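Local coordinates for conserved domain protein (Porphyromonas gingivalis, PDB 3PNN) that probably transfers a sugar from an activated donor to an acceptor to form a glycosidic linkage, and has an alpha/beta/alpha Rossmann-like fold, at residues H57-E60 with K61-E65; G153-V156 with G157-L160; T221-Y224 with F225-E229. All coordinates share one frame; numbering follows the deposited sequence.

Interaction 1. Residues H57-E60 with K61-E65; sequences HSFE and KEFRE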
loop_
_atom_site.group_PDB
_atom_site.type_symbol
_atom_site.label_atom_id
_atom_site.label_comp_id
_atom_site.label_asym_id
_atom_site.label_seq_id
_atom_site.Cartn_x
_atom_site.Cartn_y
_atom_site.Cartn_z
ATOM N N HIS A 57 -14.460 -12.391 -1.473
ATOM C CA HIS A 57 -15.616 -12.890 -2.208
ATOM C C HIS A 57 -16.898 -12.147 -1.830
ATOM O O HIS A 57 -17.791 -11.996 -2.657
ATOM C CB HIS A 57 -15.808 -14.392 -1.968
ATOM C CG HIS A 57 -14.788 -15.245 -2.655
ATOM N ND1 HIS A 57 -14.744 -15.393 -4.026
ATOM C CD2 HIS A 57 -13.781 -16.003 -2.161
ATOM C CE1 HIS A 57 -13.747 -16.199 -4.346
ATOM N NE2 HIS A 57 -13.147 -16.585 -3.233
ATOM N N SER A 58 -16.976 -11.679 -0.584
ATOM C CA SER A 58 -18.183 -11.003 -0.089
ATOM C C SER A 58 -18.586 -9.762 -0.893
ATOM O O SER A 58 -19.744 -9.347 -0.852
ATOM C CB SER A 58 -18.043 -10.637 1.395
ATOM O OG SER A 58 -17.198 -9.517 1.576
ATOM N N PHE A 59 -17.650 -9.166 -1.622
ATOM C CA PHE A 59 -18.006 -8.020 -2.460
ATOM C C PHE A 59 -17.528 -8.170 -3.905
ATOM O O PHE A 59 -17.379 -7.191 -4.629
ATOM C CB PHE A 59 -17.544 -6.687 -1.838
ATOM C CG PHE A 59 -16.053 -6.573 -1.613
ATOM C CD1 PHE A 59 -15.250 -5.944 -2.539
ATOM C CD2 PHE A 59 -15.470 -7.045 -0.446
ATOM C CE1 PHE A 59 -13.879 -5.802 -2.329
ATOM C CE2 PHE A 59 -14.104 -6.921 -0.230
ATOM C CZ PHE A 59 -13.303 -6.289 -1.170
ATOM N N GLU A 60 -17.321 -9.412 -4.324
ATOM C CA GLU A 60 -16.795 -9.672 -5.653
ATOM C C GLU A 60 -17.773 -9.215 -6.734
ATOM O O GLU A 60 -17.374 -8.596 -7.719
ATOM C CB GLU A 60 -16.484 -11.156 -5.811
ATOM C CG GLU A 60 -16.131 -11.576 -7.210
ATOM C CD GLU A 60 -15.985 -13.086 -7.327
ATOM O OE1 GLU A 60 -16.266 -13.795 -6.331
ATOM O OE2 GLU A 60 -15.589 -13.561 -8.411
ATOM N N LYS A 61 -19.051 -9.520 -6.557
ATOM C CA LYS A 61 -20.033 -9.169 -7.590
ATOM C C LYS A 61 -20.009 -7.679 -7.909
ATOM O O LYS A 61 -19.944 -7.278 -9.078
ATOM C CB LYS A 61 -21.450 -9.613 -7.198
ATOM C CG LYS A 61 -22.476 -9.349 -8.291
ATOM C CD LYS A 61 -23.885 -9.733 -7.839
ATOM C CE LYS A 61 -24.928 -9.345 -8.876
ATOM N NZ LYS A 61 -26.306 -9.746 -8.453
ATOM N N GLU A 62 -20.074 -6.844 -6.877
ATOM C CA GLU A 62 -20.088 -5.408 -7.117
ATOM C C GLU A 62 -18.731 -4.909 -7.569
ATOM O O GLU A 62 -18.647 -3.948 -8.337
ATOM C CB GLU A 62 -20.586 -4.649 -5.883
ATOM C CG GLU A 62 -22.022 -5.061 -5.525
ATOM C CD GLU A 62 -22.723 -4.117 -4.558
ATOM O OE1 GLU A 62 -22.044 -3.495 -3.717
ATOM O OE2 GLU A 62 -23.971 -4.014 -4.631
ATOM N N PHE A 63 -17.662 -5.548 -7.100
ATOM C CA PHE A 63 -16.335 -5.133 -7.549
ATOM C C PHE A 63 -16.240 -5.322 -9.065
ATOM O O PHE A 63 -15.760 -4.450 -9.785
ATOM C CB PHE A 63 -15.217 -5.914 -6.841
ATOM C CG PHE A 63 -13.871 -5.234 -6.917
ATOM C CD1 PHE A 63 -13.475 -4.348 -5.920
ATOM C CD2 PHE A 63 -13.009 -5.472 -7.987
ATOM C CE1 PHE A 63 -12.239 -3.702 -5.983
ATOM C CE2 PHE A 63 -11.768 -4.831 -8.063
ATOM C CZ PHE A 63 -11.385 -3.951 -7.058
ATOM N N ARG A 64 -16.707 -6.470 -9.545
ATOM C CA ARG A 64 -16.678 -6.738 -10.977
ATOM C C ARG A 64 -17.567 -5.740 -11.722
ATOM O O ARG A 64 -17.183 -5.212 -12.757
ATOM C CB ARG A 64 -17.126 -8.172 -11.269
ATOM C CG ARG A 64 -16.152 -9.265 -10.769
ATOM C CD ARG A 64 -16.729 -10.658 -11.058
ATOM N NE ARG A 64 -15.838 -11.748 -10.659
ATOM C CZ ARG A 64 -14.829 -12.189 -11.401
ATOM N NH1 ARG A 64 -14.572 -11.610 -12.568
ATOM N NH2 ARG A 64 -14.067 -13.195 -10.970
ATOM N N GLU A 65 -18.750 -5.470 -11.178
ATOM C CA GLU A 65 -19.710 -4.590 -11.852
ATOM C C GLU A 65 -19.265 -3.133 -11.914
ATOM O O GLU A 65 -19.391 -2.474 -12.949
ATOM C CB GLU A 65 -21.066 -4.633 -11.137
ATOM C CG GLU A 65 -21.836 -5.923 -11.283
ATOM C CD GLU A 65 -23.130 -5.904 -10.479
ATOM O OE1 GLU A 65 -23.438 -4.851 -9.868
ATOM O OE2 GLU A 65 -23.832 -6.937 -10.455
HETATM O O HOH W 1 -20.145 -10.981 -4.243
#

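Interaction 2. Residues G153-V156 with G157-L160; sequences GYRV and GNTL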
loop_
_atom_site.group_PDB
_atom_site.type_symbol
_atom_site.label_atom_id
_atom_site.label_comp_id
_atom_site.label_asym_id
_atom_site.label_seq_id
_atom_site.Cartn_x
_atom_site.Cartn_y
_atom_site.Cartn_z
ATOM N N GLY A 153 9.588 6.642 -0.892
ATOM C CA GLY A 153 9.546 7.416 0.332
ATOM C C GLY A 153 8.809 8.731 0.149
ATOM O O GLY A 153 8.887 9.353 -0.916
ATOM N N TYR A 154 8.085 9.134 1.187
ATOM C CA TYR A 154 7.488 10.463 1.284
ATOM C C TYR A 154 8.053 11.171 2.522
ATOM O O TYR A 154 8.695 10.533 3.353
ATOM C CB TYR A 154 5.968 10.343 1.347
ATOM C CG TYR A 154 5.410 9.844 0.030
ATOM C CD1 TYR A 154 5.013 10.746 -0.959
ATOM C CD2 TYR A 154 5.346 8.479 -0.250
ATOM C CE1 TYR A 154 4.528 10.307 -2.181
ATOM C CE2 TYR A 154 4.869 8.026 -1.479
ATOM C CZ TYR A 154 4.457 8.944 -2.435
ATOM O OH TYR A 154 3.991 8.500 -3.659
ATOM N N ARG A 155 7.836 12.480 2.639
ATOM C CA ARG A 155 8.323 13.221 3.807
ATOM C C ARG A 155 7.178 13.402 4.807
ATOM O O ARG A 155 6.096 13.836 4.437
ATOM C CB ARG A 155 8.913 14.580 3.396
ATOM C CG ARG A 155 10.251 14.482 2.630
ATOM C CD ARG A 155 10.087 14.479 1.103
ATOM N NE ARG A 155 11.385 14.357 0.422
ATOM C CZ ARG A 155 12.246 15.364 0.268
ATOM N NH1 ARG A 155 11.940 16.570 0.735
ATOM N NH2 ARG A 155 13.408 15.174 -0.357
ATOM N N VAL A 156 7.423 13.056 6.067
ATOM C CA VAL A 156 6.343 13.008 7.053
ATOM C C VAL A 156 5.580 14.322 7.160
ATOM O O VAL A 156 4.349 14.319 7.282
ATOM C CB VAL A 156 6.849 12.579 8.443
ATOM C CG1 VAL A 156 7.776 13.651 9.045
ATOM C CG2 VAL A 156 5.658 12.295 9.370
ATOM N N GLY A 157 6.294 15.444 7.082
ATOM C CA GLY A 157 5.671 16.756 7.228
ATOM C C GLY A 157 4.647 17.077 6.151
ATOM O O GLY A 157 3.795 17.951 6.322
ATOM N N ASN A 158 4.732 16.360 5.036
ATOM C CA ASN A 158 3.785 16.517 3.940
ATOM C C ASN A 158 2.581 15.576 4.065
ATOM O O ASN A 158 1.683 15.602 3.218
ATOM C CB ASN A 158 4.465 16.235 2.589
ATOM C CG ASN A 158 5.554 17.237 2.248
ATOM O OD1 ASN A 158 5.482 18.416 2.614
ATOM N ND2 ASN A 158 6.566 16.772 1.532
ATOM N N THR A 159 2.555 14.742 5.102
ATOM C CA THR A 159 1.523 13.702 5.198
ATOM C C THR A 159 0.644 13.815 6.434
ATOM O O THR A 159 -0.039 12.858 6.798
ATOM C CB THR A 159 2.146 12.286 5.207
ATOM O OG1 THR A 159 2.809 12.054 6.467
ATOM C CG2 THR A 159 3.148 12.115 4.041
ATOM N N LEU A 160 0.648 14.971 7.086
ATOM C CA LEU A 160 -0.085 15.111 8.342
ATOM C C LEU A 160 -1.508 15.609 8.103
ATOM O O LEU A 160 -1.845 16.031 6.999
ATOM C CB LEU A 160 0.650 16.067 9.282
ATOM C CG LEU A 160 2.133 15.736 9.450
ATOM C CD1 LEU A 160 2.806 16.808 10.299
ATOM C CD2 LEU A 160 2.321 14.351 10.052
HETATM O O HOH W 2 6.534 14.161 0.660
#

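Interaction 3. Residues T221-Y224 with F225-E229; sequences TPDY and FDYSE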
loop_
_atom_site.group_PDB
_atom_site.type_symbol
_atom_site.label_atom_id
_atom_site.label_comp_id
_atom_site.label_asym_id
_atom_site.label_seq_id
_atom_site.Cartn_x
_atom_site.Cartn_y
_atom_site.Cartn_z
ATOM N N THR A 221 10.066 -8.519 -5.660
ATOM C CA THR A 221 10.167 -9.600 -6.630
ATOM C C THR A 221 9.483 -10.808 -6.003
ATOM O O THR A 221 9.242 -10.821 -4.803
ATOM C CB THR A 221 11.641 -9.924 -6.982
ATOM O OG1 THR A 221 12.415 -10.028 -5.780
ATOM C CG2 THR A 221 12.241 -8.802 -7.840
ATOM N N PRO A 222 9.165 -11.835 -6.807
ATOM C CA PRO A 222 8.296 -12.899 -6.262
ATOM C C PRO A 222 8.884 -13.708 -5.097
ATOM O O PRO A 222 8.113 -14.356 -4.368
ATOM C CB PRO A 222 8.009 -13.784 -7.486
ATOM C CG PRO A 222 8.111 -12.798 -8.668
ATOM C CD PRO A 222 9.274 -11.895 -8.274
ATOM N N ASP A 223 10.201 -13.682 -4.900
ATOM C CA ASP A 223 10.774 -14.375 -3.732
ATOM C C ASP A 223 10.187 -13.789 -2.447
ATOM O O ASP A 223 10.211 -14.416 -1.401
ATOM C CB ASP A 223 12.299 -14.255 -3.703
ATOM C CG ASP A 223 12.773 -12.854 -4.039
ATOM O OD1 ASP A 223 13.179 -12.112 -3.109
ATOM O OD2 ASP A 223 12.726 -12.493 -5.233
ATOM N N TYR A 224 9.679 -12.568 -2.534
ATOM C CA TYR A 224 9.050 -11.944 -1.377
ATOM C C TYR A 224 7.876 -12.781 -0.867
ATOM O O TYR A 224 7.629 -12.851 0.334
ATOM C CB TYR A 224 8.587 -10.503 -1.689
ATOM C CG TYR A 224 8.032 -9.812 -0.446
ATOM C CD1 TYR A 224 8.884 -9.411 0.578
ATOM C CD2 TYR A 224 6.666 -9.581 -0.293
ATOM C CE1 TYR A 224 8.397 -8.795 1.726
ATOM C CE2 TYR A 224 6.159 -8.958 0.872
ATOM C CZ TYR A 224 7.041 -8.563 1.858
ATOM O OH TYR A 224 6.590 -7.954 3.006
ATOM N N PHE A 225 7.137 -13.420 -1.769
ATOM C CA PHE A 225 6.047 -14.288 -1.309
ATOM C C PHE A 225 6.566 -15.433 -0.442
ATOM O O PHE A 225 5.935 -15.822 0.543
ATOM C CB PHE A 225 5.250 -14.869 -2.481
ATOM C CG PHE A 225 4.590 -13.833 -3.354
ATOM C CD1 PHE A 225 3.595 -13.001 -2.849
ATOM C CD2 PHE A 225 4.930 -13.726 -4.697
ATOM C CE1 PHE A 225 2.974 -12.048 -3.663
ATOM C CE2 PHE A 225 4.316 -12.787 -5.518
ATOM C CZ PHE A 225 3.328 -11.938 -5.000
ATOM N N ASP A 226 7.702 -15.998 -0.827
ATOM C CA ASP A 226 8.270 -17.130 -0.093
ATOM C C ASP A 226 8.768 -16.714 1.288
ATOM O O ASP A 226 8.551 -17.428 2.277
ATOM C CB ASP A 226 9.427 -17.764 -0.876
ATOM C CG ASP A 226 8.967 -18.420 -2.168
ATOM O OD1 ASP A 226 7.823 -18.928 -2.212
ATOM O OD2 ASP A 226 9.742 -18.417 -3.146
ATOM N N TYR A 227 9.453 -15.574 1.357
ATOM C CA TYR A 227 9.909 -15.083 2.653
ATOM C C TYR A 227 8.697 -14.767 3.530
ATOM O O TYR A 227 8.704 -15.045 4.734
ATOM C CB TYR A 227 10.791 -13.840 2.500
ATOM C CG TYR A 227 12.139 -14.114 1.861
ATOM C CD1 TYR A 227 12.964 -15.146 2.323
ATOM C CD2 TYR A 227 12.589 -13.338 0.801
ATOM C CE1 TYR A 227 14.204 -15.392 1.724
ATOM C CE2 TYR A 227 13.824 -13.574 0.203
ATOM C CZ TYR A 227 14.620 -14.596 0.665
ATOM O OH TYR A 227 15.850 -14.815 0.067
ATOM N N SER A 228 7.661 -14.189 2.927
ATOM C CA SER A 228 6.449 -13.854 3.685
ATOM C C SER A 228 5.775 -15.101 4.214
ATOM O O SER A 228 5.223 -15.093 5.312
ATOM C CB SER A 228 5.429 -13.099 2.831
ATOM O OG SER A 228 5.905 -11.820 2.432
ATOM N N GLU A 229 5.760 -16.163 3.417
ATOM C CA GLU A 229 5.156 -17.422 3.891
ATOM C C GLU A 229 5.934 -17.976 5.088
ATOM O O GLU A 229 5.356 -18.476 6.060
ATOM C CB GLU A 229 5.102 -18.451 2.763
ATOM C CG GLU A 229 4.703 -19.858 3.196
ATOM C CD GLU A 229 3.215 -20.131 3.052
ATOM O OE1 GLU A 229 2.431 -19.163 2.925
ATOM O OE2 GLU A 229 2.832 -21.323 3.063
#

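Interaction 1. Residues H57-E60 with K61-E65
Two of the flat groups are met at their edges from across the contact: the guanidinium of Arg64 by the carboxylate of Glu60, and the ring of Phe59 by Phe63. CD1 of Phe63 lies near the plane of the Phe59 ring, 3.9 Å from Phe59 CE1. Relative to the Phe63 ring the same approach is oblique, so the two phenyls run side by side without stacking. The imidazole of His57 also has its partner in plane: its ND1 donates to Glu60 OE1 over 3.2 Å.

The salt bridge is side-on. Arg64 NE reaches Glu60 OE2 at 2.9 Å, and Arg64 NH2 reaches the same oxygen at 3.0 Å. Both bonds lie in the guanidinium plane and arrive on the anti side of OE2. The two donors share OE2, so this is not a fork onto two oxygens, and the carboxylate and guanidinium planes are 40° apart. Glu60 has its CG anti to the backbone N (chi1 171°) and an extended chain, which carries the carboxylate alongside Arg64. OE1 is left for His57, which meets it from above the carboxylate plane. With both oxygens engaged, rotation of the carboxylate is restrained.

Beneath the side chains, Phe63 N donates to Phe59 O at 3.0 Å, and Arg64 N to Glu60 O at 2.9 Å. Water 1 joins the preceding 3-10 turn to the helix, accepting from Lys61 N at 2.9 Å while donating to His57 O. His57 stacks on Phe81 of strand 77-81, and Phe63 meets Phe53 of strand 50-55 edge-to-face, so turn and helix each pack on a strand. With Phe59 at the N-cap position, this is a helix start braced by an i to i+4 salt bridge, placed where strand 50-55 passes into helix 60-71 of the Rossmann-like fold.

Interaction 2. Residues G153-V156 with G157-L160
Val156 lays its CG2 methyl across the end of Leu160, 4.0 Å from Leu160 CD2, the two side chains meeting at a slant. The same leucine methyl group also rests on the backbone, since Leu160 CD2 is 3.4 Å from Val156 O. CG2 of Val156 is placed anti to its own backbone N, while CG1 takes the cramped site between N and the carbonyl carbon (chi1 67°) and lies against Gly157 N.

Val156 O is gripped twice by one residue. Thr159 N donates to it over 2.9 Å, from well above the carbonyl plane, and Thr159 OG1 donates to it at 2.9 Å, tilted only 19° from that plane. The hydroxyl gets there because OG1 stands between the backbone N and the carbonyl carbon of Thr159 (chi1 72°), which leaves CG2 beside the backbone N and 3.4 Å from Arg155 O.

One residue earlier, Asn158 N donates to Arg155 O at 2.9 Å. The Asn158 amide lies alongside the start of Arg155, and water 2 ties the two together, accepting from Asn158 ND2 at 2.8 Å and from Arg155 N. Beyond its CB, Arg155 leads away from the turn to a salt bridge with Asp268, and Tyr154 sends its hydroxyl to Tyr127 O. Val156 and Leu160 share a further apolar neighbour, Ile195 of strand 194-198.

Successive i to i+3 bonds, from Asn158 to Arg155 and from Thr159 to Val156, identify a 3-10 turn, with the threonine hydroxyl doubling the backbone bond of its own residue. The turn ends strand 148-155 and leads the chain on to strand 166-173, which pairs antiparallel with strand 179-191.

Interaction 3. Residues T221-Y224 with F225-E229
This is a local contact within the first turns of helix 223-239, just after strand 217-220, held by backbone bonds and by side chains folded back on the preceding turn. Phe225 N donates to Pro222 O at 2.9 Å, and the phenyl carbon Phe225 CD2 lies 4.2 Å from Pro222 CB. Tyr227 N then donates to Asp223 O at 3.1 Å.

Two side-chain pairs follow that spacing. The Tyr227 ring crosses Asp223, its CE2 3.7 Å from Asp223 OD1, with carboxylate and ring planes 84° apart. OD1 itself is bound by Tyr149 OH and Gly147 N. Ser228 OG sits over one face of the Tyr224 ring, 3.3 Å above its plane and offset toward the rim; OG beside the serine backbone N (chi1 -65°) sets it there.

Ser228 N donates to Tyr224 O at 2.9 Å, and Ser228 OG lies 2.9 Å from the same Tyr224 O. OG also hydrogen-bonds Asn104 OD1, and its one proton can serve only one of the two oxygens at a time. Tyr224 OH bonds Asn104 ND2. Tyr224 and Ser228 thus both engage the side-chain amide of Asn104, tying the first turns of the helix to helix 103-108.

Along the chain the three contacts come in series, interaction 1 first and interaction 3 last, and none touches another. Centres of interactions 1 and 2 are about 33 Å apart, those of 1 and 3 about 27 Å, and those of 2 and 3 about 28 Å. Interaction 2 lies across the chain's centre from each of the others. Two of them start helices after strands, 50-55 and 217-220, whereas interaction 2 ends strand 148-155, which pairs antiparallel with 217-220. Tyr149 of strand 148-155 touches Thr221 and Tyr227 of interaction 3. Together they mark strand-to-helix and strand-to-loop junctions spread around one Rossmann-like glycosyltransferase fold.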